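Local coordinates for secreted protein (Streptomyces lividans TK24, PDB 5LXZ), which probably acts as a copper-radical oxidase of the galactose oxidase-like AA5 family, with two copper ions bound in this form, at residues Q85-G89 and Q580-Y584. The protein carries 1 engineered substitution. Numbering follows the deposited sequence.
Sequences QLANG and QSGWY
Gln-85 reads the backbone of Trp-583 with both ends of its amide. Gln-85 OE1 takes the N-H of Trp-583 N at 2.8 Å in a nearly straight bond, the donor tilted 18° from the carbonyl plane of the amide. Gln-85 NE2 gives a hydrogen to Trp-583 O at 3.2 Å, arriving in the carbonyl plane of Trp-583 and on a lone pair of that oxygen. The amide gets there because the chain runs out extended, CG turned away from the backbone N (chi1 -169°), and it serves as a substitute backbone partner. OE1 also lies at the edge of the indole. Cut back to an alanine, this position would probably leave the Trp-583 N-H and C=O without these mates. Next to this pair, Gly-582 CA sends a C-H toward Ala-87 O (3.4 Å). Ala-87 CB touches Ser-581 CB at 3.7 Å. Trp-583 CD1 lies 3.6 Å from Gly-89 CA. One water joins the indole NE1 to Asn-88 O. The type I turn from Leu-86 to Gly-89 is closed by Gly-89 N to Leu-86 O; Asn-88 OD1 takes the N-H of Asn-90. Further out, Ser-581 OG bonds Pro-604 O. The contact thus joins the turn of the antiparallel hairpin 81-85/91-102, probably part of the propeller, to the C-terminal early set domain, where strand 599-603 pairs with Gly-582 and Tyr-584.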
loop_
_atom_site.group_PDB
_atom_site.type_symbol
_atom_site.label_atom_id
_atom_site.label_comp_id
_atom_site.label_asym_id
_atom_site.label_seq_id
_atom_site.Cartn_x
_atom_site.Cartn_y
_atom_site.Cartn_z
ATOM N N GLN A 85 -4.201 -11.839 1.592
ATOM C CA GLN A 85 -4.818 -13.060 2.095
ATOM C C GLN A 85 -4.807 -14.168 1.077
ATOM O O GLN A 85 -5.208 -13.983 -0.061
ATOM C CB GLN A 85 -6.271 -12.766 2.489
ATOM C CG GLN A 85 -6.875 -13.942 3.264
ATOM C CD GLN A 85 -8.391 -14.029 3.326
ATOM O OE1 GLN A 85 -8.938 -15.122 3.599
ATOM N NE2 GLN A 85 -9.083 -12.928 3.173
ATOM N N LEU A 86 -4.370 -15.334 1.500
ATOM C CA LEU A 86 -4.447 -16.553 0.714
ATOM C C LEU A 86 -5.819 -17.203 0.881
ATOM O O LEU A 86 -6.604 -16.853 1.742
ATOM C CB LEU A 86 -3.367 -17.513 1.184
ATOM C CG LEU A 86 -1.948 -17.004 1.012
ATOM C CD1 LEU A 86 -1.011 -18.058 1.537
ATOM C CD2 LEU A 86 -1.604 -16.614 -0.409
ATOM N N ALA A 87 -6.097 -18.157 0.008
ATOM C CA ALA A 87 -7.398 -18.859 0.069
ATOM C C ALA A 87 -7.692 -19.533 1.387
ATOM O O ALA A 87 -8.860 -19.632 1.813
ATOM C CB ALA A 87 -7.505 -19.875 -1.063
ATOM N N ASN A 88 -6.654 -19.981 2.101
ATOM C CA ASN A 88 -6.899 -20.535 3.419
ATOM C C ASN A 88 -6.970 -19.571 4.586
ATOM O O ASN A 88 -7.070 -19.985 5.744
ATOM C CB ASN A 88 -5.875 -21.615 3.700
ATOM C CG ASN A 88 -4.487 -21.069 3.930
ATOM O OD1 ASN A 88 -4.221 -19.858 3.841
ATOM N ND2 ASN A 88 -3.563 -21.987 4.198
ATOM N N GLY A 89 -6.980 -18.263 4.325
ATOM C CA GLY A 89 -7.056 -17.270 5.388
ATOM C C GLY A 89 -5.726 -16.860 5.948
ATOM O O GLY A 89 -5.640 -15.899 6.694
ATOM N N GLN A 580 -12.764 -13.859 -5.035
ATOM C CA GLN A 580 -11.494 -14.580 -4.818
ATOM C C GLN A 580 -11.722 -15.577 -3.660
ATOM O O GLN A 580 -12.415 -15.248 -2.687
ATOM C CB GLN A 580 -10.388 -13.558 -4.489
ATOM C CG GLN A 580 -10.133 -12.604 -5.658
ATOM C CD GLN A 580 -9.341 -11.349 -5.277
ATOM O OE1 GLN A 580 -9.602 -10.711 -4.258
ATOM N NE2 GLN A 580 -8.345 -11.012 -6.087
ATOM N N SER A 581 -11.093 -16.740 -3.748
ATOM C CA SER A 581 -11.190 -17.677 -2.644
ATOM C C SER A 581 -10.537 -17.089 -1.389
ATOM O O SER A 581 -9.552 -16.342 -1.443
ATOM C CB SER A 581 -10.481 -18.930 -3.021
ATOM O OG SER A 581 -11.089 -19.508 -4.148
ATOM N N GLY A 582 -11.117 -17.403 -0.251
ATOM C CA GLY A 582 -10.689 -16.854 1.002
ATOM C C GLY A 582 -11.843 -16.530 1.898
ATOM O O GLY A 582 -12.980 -16.920 1.636
ATOM N N TRP A 583 -11.528 -15.855 2.978
ATOM C CA TRP A 583 -12.494 -15.537 4.004
ATOM C C TRP A 583 -13.000 -14.116 3.823
ATOM O O TRP A 583 -12.239 -13.210 3.497
ATOM C CB TRP A 583 -11.858 -15.679 5.364
ATOM C CG TRP A 583 -11.650 -17.072 5.797
ATOM C CD1 TRP A 583 -10.613 -17.906 5.432
ATOM C CD2 TRP A 583 -12.497 -17.834 6.644
ATOM N NE1 TRP A 583 -10.743 -19.109 6.074
ATOM C CE2 TRP A 583 -11.890 -19.097 6.813
ATOM C CE3 TRP A 583 -13.676 -17.549 7.314
ATOM C CZ2 TRP A 583 -12.437 -20.077 7.627
ATOM C CZ3 TRP A 583 -14.236 -18.520 8.093
ATOM C CH2 TRP A 583 -13.612 -19.768 8.255
ATOM N N TYR A 584 -14.276 -13.920 4.133
ATOM C CA TYR A 584 -14.985 -12.696 3.982
ATOM C C TYR A 584 -15.840 -12.433 5.204
ATOM O O TYR A 584 -16.355 -13.363 5.830
ATOM C CB TYR A 584 -15.938 -12.760 2.812
ATOM C CG TYR A 584 -15.296 -12.802 1.443
ATOM C CD1 TYR A 584 -14.798 -13.997 0.935
ATOM C CD2 TYR A 584 -15.176 -11.659 0.667
ATOM C CE1 TYR A 584 -14.193 -14.039 -0.298
ATOM C CE2 TYR A 584 -14.587 -11.700 -0.580
ATOM C CZ TYR A 584 -14.074 -12.872 -1.059
ATOM O OH TYR A 584 -13.503 -12.901 -2.318
HETATM O O HOH W 1 -9.443 -21.865 6.024
#